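Local coordinates for putative uncharacterized protein (Streptococcus suis, PDB 4XZ7) that is the part of a longer transglutaminase, an antiphagocytic virulence factor, that holds the transglutaminase-like domain and forms a homodimer, at residues 188-193 with 252-257; 197-202 with 378-383. All coordinates share one frame; numbering follows the deposited sequence.

Contact 1: residues 188-193 with 252-257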
loop_
_atom_site.group_PDB
_atom_site.type_symbol
_atom_site.label_atom_id
_atom_site.label_comp_id
_atom_site.label_asym_id
_atom_site.label_seq_id
_atom_site.Cartn_x
_atom_site.Cartn_y
_atom_site.Cartn_z
ATOM N N LYS B 188 -9.532 18.804 6.516
ATOM C CA LYS B 188 -9.634 20.217 6.135
ATOM C C LYS B 188 -8.403 20.981 6.632
ATOM O O LYS B 188 -7.937 21.918 5.975
ATOM C CB LYS B 188 -10.919 20.866 6.653
ATOM C CG LYS B 188 -11.080 20.956 8.169
ATOM C CD LYS B 188 -12.244 21.894 8.525
ATOM C CE LYS B 188 -12.644 21.796 9.994
ATOM N NZ LYS B 188 -13.616 20.683 10.236
ATOM N N GLU B 189 -7.864 20.561 7.773
ATOM C CA GLU B 189 -6.679 21.200 8.324
ATOM C C GLU B 189 -5.484 20.992 7.400
ATOM O O GLU B 189 -4.720 21.923 7.136
ATOM C CB GLU B 189 -6.354 20.663 9.724
ATOM C CG GLU B 189 -7.274 21.189 10.819
ATOM C CD GLU B 189 -8.583 20.422 10.915
ATOM O OE1 GLU B 189 -8.643 19.276 10.415
ATOM O OE2 GLU B 189 -9.548 20.968 11.497
ATOM N N ARG B 190 -5.325 19.766 6.914
ATOM C CA ARG B 190 -4.241 19.461 5.995
ATOM C C ARG B 190 -4.354 20.331 4.751
ATOM O O ARG B 190 -3.345 20.870 4.270
ATOM C CB ARG B 190 -4.263 17.982 5.620
ATOM C CG ARG B 190 -3.182 17.595 4.669
ATOM C CD ARG B 190 -1.898 17.324 5.410
ATOM N NE ARG B 190 -0.850 16.852 4.519
ATOM C CZ ARG B 190 -0.731 15.585 4.125
ATOM N NH1 ARG B 190 -1.605 14.674 4.534
ATOM N NH2 ARG B 190 0.260 15.228 3.317
ATOM N N PHE B 191 -5.581 20.480 4.251
ATOM C CA PHE B 191 -5.815 21.214 3.011
ATOM C C PHE B 191 -5.514 22.703 3.188
ATOM O O PHE B 191 -4.869 23.331 2.331
ATOM C CB PHE B 191 -7.254 21.019 2.521
ATOM C CG PHE B 191 -7.528 21.648 1.177
ATOM C CD1 PHE B 191 -7.272 20.952 0.010
ATOM C CD2 PHE B 191 -8.028 22.945 1.084
ATOM C CE1 PHE B 191 -7.517 21.524 -1.232
ATOM C CE2 PHE B 191 -8.272 23.529 -0.148
ATOM C CZ PHE B 191 -8.015 22.818 -1.313
ATOM N N ILE B 192 -5.975 23.268 4.298
ATOM C CA ILE B 192 -5.673 24.655 4.624
ATOM C C ILE B 192 -4.161 24.871 4.807
ATOM O O ILE B 192 -3.620 25.880 4.349
ATOM C CB ILE B 192 -6.428 25.096 5.883
ATOM C CG1 ILE B 192 -7.933 25.072 5.602
ATOM C CG2 ILE B 192 -5.998 26.492 6.303
ATOM C CD1 ILE B 192 -8.786 25.046 6.849
ATOM N N ALA B 193 -3.465 23.925 5.438
ATOM C CA ALA B 193 -2.017 24.104 5.610
ATOM C C ALA B 193 -1.296 24.062 4.253
ATOM O O ALA B 193 -0.353 24.822 4.002
ATOM C CB ALA B 193 -1.450 23.058 6.554
ATOM N N ASP B 252 0.051 14.638 -7.006
ATOM C CA ASP B 252 -1.039 15.139 -6.178
ATOM C C ASP B 252 -0.730 16.502 -5.567
ATOM O O ASP B 252 0.354 17.059 -5.755
ATOM C CB ASP B 252 -1.441 14.132 -5.078
ATOM C CG ASP B 252 -0.410 13.976 -3.957
ATOM O OD1 ASP B 252 0.454 14.846 -3.750
ATOM O OD2 ASP B 252 -0.495 12.953 -3.241
ATOM N N LEU B 253 -1.682 17.003 -4.798
ATOM C CA LEU B 253 -1.655 18.386 -4.350
ATOM C C LEU B 253 -0.517 18.689 -3.385
ATOM O O LEU B 253 -0.268 19.851 -3.081
ATOM C CB LEU B 253 -2.984 18.767 -3.704
ATOM C CG LEU B 253 -3.427 18.170 -2.363
ATOM C CD1 LEU B 253 -4.645 18.967 -1.841
ATOM C CD2 LEU B 253 -3.789 16.698 -2.478
ATOM N N PHE B 254 0.175 17.651 -2.920
ATOM C CA PHE B 254 1.249 17.835 -1.942
ATOM C C PHE B 254 2.640 17.777 -2.560
ATOM O O PHE B 254 3.644 17.999 -1.880
ATOM C CB PHE B 254 1.145 16.778 -0.856
ATOM C CG PHE B 254 -0.176 16.780 -0.144
ATOM C CD1 PHE B 254 -0.610 17.911 0.547
ATOM C CD2 PHE B 254 -0.978 15.663 -0.155
ATOM C CE1 PHE B 254 -1.819 17.911 1.205
ATOM C CE2 PHE B 254 -2.192 15.661 0.512
ATOM C CZ PHE B 254 -2.610 16.785 1.189
ATOM N N ALA B 255 2.693 17.470 -3.847
ATOM C CA ALA B 255 3.951 17.167 -4.497
ATOM C C ALA B 255 4.924 18.364 -4.529
ATOM O O ALA B 255 6.079 18.228 -4.131
ATOM C CB ALA B 255 3.697 16.660 -5.897
ATOM N N VAL B 256 4.509 19.524 -5.015
ATOM C CA VAL B 256 5.515 20.587 -5.063
ATOM C C VAL B 256 5.588 21.324 -3.728
ATOM O O VAL B 256 6.629 21.873 -3.376
ATOM C CB VAL B 256 5.303 21.580 -6.257
ATOM C CG1 VAL B 256 4.152 21.167 -7.147
ATOM C CG2 VAL B 256 5.248 23.057 -5.813
ATOM N N THR B 257 4.514 21.266 -2.949
ATOM C CA THR B 257 4.443 22.037 -1.716
ATOM C C THR B 257 5.151 21.360 -0.540
ATOM O O THR B 257 5.998 21.967 0.096
ATOM C CB THR B 257 2.987 22.314 -1.330
ATOM O OG1 THR B 257 2.193 21.136 -1.544
ATOM C CG2 THR B 257 2.437 23.462 -2.163
#
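The guanidinium of R190 lies flat on one face of the F254 ring, the planes 11° apart, while L253 CG sits over the ring's opposite face. CZ of R190 stands 3.9 Å from the centroid of the F254 ring and only 17° off its normal, so the pair is a cation-pi interaction as well as a stack. NE of R190 approaches CE1 of F254 to 3.6 Å, and NH2 of R190 stands over the centre of the ring, 3.7 Å from CD2 of F254. CG of R190, anti to the backbone N, comes 3.6 Å from CZ of F254 but stays beyond the ring's rim; the bend at chi2 (83°) then swings NE and the guanidinium over the face. Beside this stack, CD1 of L253 meets CD1 of F191 at 3.8 Å, the two side chains crossing at about a right angle. D252 shapes the turn that presents L253 and F254: its OD1 accepts from N of F254 at 2.9 Å, a capping bond before helix 255-259. Beyond the two segments, NH2 of R190 forms a salt bridge with E258, and its NH1 bonds to the carbonyl of K182; F107 of the second subunit meets the ring of F191. Polar partners around the guanidinium therefore hold it flat and fix its rotation over F254, and E258 probably balances its positive charge beside this largely buried aromatic surface.

Contact 2: residues 197-202 with 378-383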
loop_
_atom_site.group_PDB
_atom_site.type_symbol
_atom_site.label_atom_id
_atom_site.label_comp_id
_atom_site.label_asym_id
_atom_site.label_seq_id
_atom_site.Cartn_x
_atom_site.Cartn_y
_atom_site.Cartn_z
ATOM N N LEU B 197 1.139 26.760 2.328
ATOM C CA LEU B 197 2.356 26.481 1.558
ATOM C C LEU B 197 2.342 27.132 0.165
ATOM O O LEU B 197 3.358 27.672 -0.296
ATOM C CB LEU B 197 2.546 24.973 1.431
ATOM C CG LEU B 197 3.544 24.262 2.350
ATOM C CD1 LEU B 197 3.887 25.064 3.561
ATOM C CD2 LEU B 197 2.996 22.894 2.763
ATOM N N ILE B 198 1.186 27.098 -0.493
ATOM C CA ILE B 198 1.037 27.720 -1.805
ATOM C C ILE B 198 1.159 29.229 -1.706
ATOM O O ILE B 198 1.849 29.855 -2.518
ATOM C CB ILE B 198 -0.311 27.362 -2.442
ATOM C CG1 ILE B 198 -0.364 25.858 -2.716
ATOM C CG2 ILE B 198 -0.517 28.125 -3.722
ATOM C CD1 ILE B 198 -1.729 25.390 -3.076
ATOM N N HIS B 199 0.482 29.804 -0.709
ATOM C CA HIS B 199 0.567 31.236 -0.431
ATOM C C HIS B 199 2.027 31.656 -0.277
ATOM O O HIS B 199 2.464 32.660 -0.848
ATOM C CB HIS B 199 -0.224 31.587 0.836
ATOM C CG HIS B 199 -0.693 33.010 0.890
ATOM N ND1 HIS B 199 0.172 34.079 0.981
ATOM C CD2 HIS B 199 -1.941 33.536 0.885
ATOM C CE1 HIS B 199 -0.520 35.204 1.018
ATOM N NE2 HIS B 199 -1.804 34.901 0.964
ATOM N N LYS B 200 2.788 30.875 0.478
ATOM C CA LYS B 200 4.203 31.169 0.660
ATOM C C LYS B 200 4.977 31.062 -0.651
ATOM O O LYS B 200 5.892 31.858 -0.891
ATOM C CB LYS B 200 4.809 30.243 1.712
ATOM C CG LYS B 200 4.615 30.748 3.137
ATOM C CD LYS B 200 4.986 29.697 4.175
ATOM C CE LYS B 200 4.736 30.220 5.582
ATOM N NZ LYS B 200 5.005 29.180 6.613
ATOM N N LEU B 201 4.630 30.094 -1.504
ATOM C CA LEU B 201 5.280 30.051 -2.823
ATOM C C LEU B 201 4.968 31.336 -3.598
ATOM O O LEU B 201 5.828 31.867 -4.295
ATOM C CB LEU B 201 4.851 28.825 -3.640
ATOM C CG LEU B 201 5.279 27.451 -3.130
ATOM C CD1 LEU B 201 4.678 26.350 -3.992
ATOM C CD2 LEU B 201 6.800 27.344 -3.115
ATOM N N ILE B 202 3.740 31.832 -3.459
ATOM C CA ILE B 202 3.306 33.033 -4.156
ATOM C C ILE B 202 4.098 34.240 -3.673
ATOM O O ILE B 202 4.564 35.052 -4.478
ATOM C CB ILE B 202 1.801 33.299 -3.958
ATOM C CG1 ILE B 202 0.983 32.247 -4.693
ATOM C CG2 ILE B 202 1.434 34.680 -4.467
ATOM C CD1 ILE B 202 -0.504 32.454 -4.605
ATOM N N LYS B 378 -11.877 30.137 0.835
ATOM C CA LYS B 378 -12.015 31.300 -0.049
ATOM C C LYS B 378 -11.290 32.545 0.446
ATOM O O LYS B 378 -10.993 33.448 -0.336
ATOM C CB LYS B 378 -13.501 31.646 -0.250
ATOM C CG LYS B 378 -14.288 30.570 -0.965
ATOM C CD LYS B 378 -15.696 31.013 -1.329
ATOM C CE LYS B 378 -16.328 29.955 -2.221
ATOM N NZ LYS B 378 -17.605 30.407 -2.808
ATOM N N GLU B 379 -11.003 32.588 1.740
ATOM C CA GLU B 379 -10.394 33.764 2.335
ATOM C C GLU B 379 -8.947 33.928 1.896
ATOM O O GLU B 379 -8.422 35.033 1.913
ATOM C CB GLU B 379 -10.471 33.694 3.862
ATOM C CG GLU B 379 -9.242 33.081 4.519
ATOM C CD GLU B 379 -8.465 34.094 5.339
ATOM O OE1 GLU B 379 -7.227 33.948 5.447
ATOM O OE2 GLU B 379 -9.096 35.030 5.877
ATOM N N LYS B 380 -8.298 32.843 1.488
ATOM C CA LYS B 380 -6.887 32.941 1.139
ATOM C C LYS B 380 -6.698 33.611 -0.222
ATOM O O LYS B 380 -5.571 33.920 -0.616
ATOM C CB LYS B 380 -6.219 31.565 1.169
ATOM C CG LYS B 380 -5.009 31.525 2.095
ATOM C CD LYS B 380 -5.389 31.978 3.505
ATOM C CE LYS B 380 -4.183 32.537 4.255
ATOM N NZ LYS B 380 -2.988 31.649 4.145
ATOM N N SER B 381 -7.803 33.836 -0.930
ATOM C CA SER B 381 -7.805 34.680 -2.123
ATOM C C SER B 381 -7.086 36.002 -1.854
ATOM O O SER B 381 -7.257 36.607 -0.796
ATOM C CB SER B 381 -9.237 34.948 -2.592
ATOM O OG SER B 381 -9.283 35.970 -3.578
ATOM N N LEU B 382 -6.270 36.426 -2.811
ATOM C CA LEU B 382 -5.434 37.609 -2.654
ATOM C C LEU B 382 -6.043 38.806 -3.347
ATOM O O LEU B 382 -5.451 39.882 -3.391
ATOM C CB LEU B 382 -4.039 37.345 -3.211
ATOM C CG LEU B 382 -3.333 36.154 -2.564
ATOM C CD1 LEU B 382 -2.833 35.202 -3.630
ATOM C CD2 LEU B 382 -2.200 36.655 -1.689
ATOM N N VAL B 383 -7.230 38.603 -3.899
ATOM C CA VAL B 383 -7.924 39.655 -4.626
ATOM C C VAL B 383 -9.327 39.846 -4.059
ATOM O O VAL B 383 -10.232 40.314 -4.751
ATOM C CB VAL B 383 -8.003 39.334 -6.137
ATOM C CG1 VAL B 383 -6.609 39.373 -6.765
ATOM C CG2 VAL B 383 -8.661 37.965 -6.361
#
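H199 reaches from helix 188-205 to the 378-383 segment, its CB directed toward K380 and L382, and the imidazole divides its contacts between these two residues. From CB the chain turns anti to the backbone N (chi1 -155°), carrying CG and the rest of the ring out from the helix. On one branch CD2 of H199 comes within 3.9 Å of CG of K380; NZ of K380 is equally far from that same CD2, because the lysine bends at chi2 and chi4 and brings its ammonium end back beside the ring. Farther out, CD2 of L382 comes obliquely to the ring, 3.5 Å from CE1 of H199 and a short, somewhat doubtful 3.2 Å from NE2 of H199. The other methyl of L382 serves a different neighbour: its CD1 meets CD1 of I202 tip to tip at 3.7 Å, one helical turn after the histidine. M277, at the end of helix 264-277, touches both H199 and L382, and its backbone bonds to that of L382, tying the loop to a second helix. ND1 of H199 has a weak hydrogen bond to E203, and D196 forms a long, weak ion pair with K380. No hydrogen bond joins the two segments, so between them the contact is van der Waals packing; the nearby lysine would tend to disfavour a protonated imidazole, whereas E203 would tend to favour one.

Both contacts are built on helix 188-205: contact 1 uses its first turns and contact 2 a later stretch, with centres 12 Å apart. Along the chain the order is 188-193, 197-202, 252-257, 378-383, so the segments alternate and the two pairings cross. They also touch directly, as CG2 of T257 packs on CG1 of I198 and CG2 of V256 on CD1 of L201. The helix thus links the turn leading into helix 255-259, within the transglutaminase-like region, to the late loop after helix 359-365. Contact 1 is buried and bordered by the second subunit, whereas no other chain of the homodimer touches the segments of contact 2.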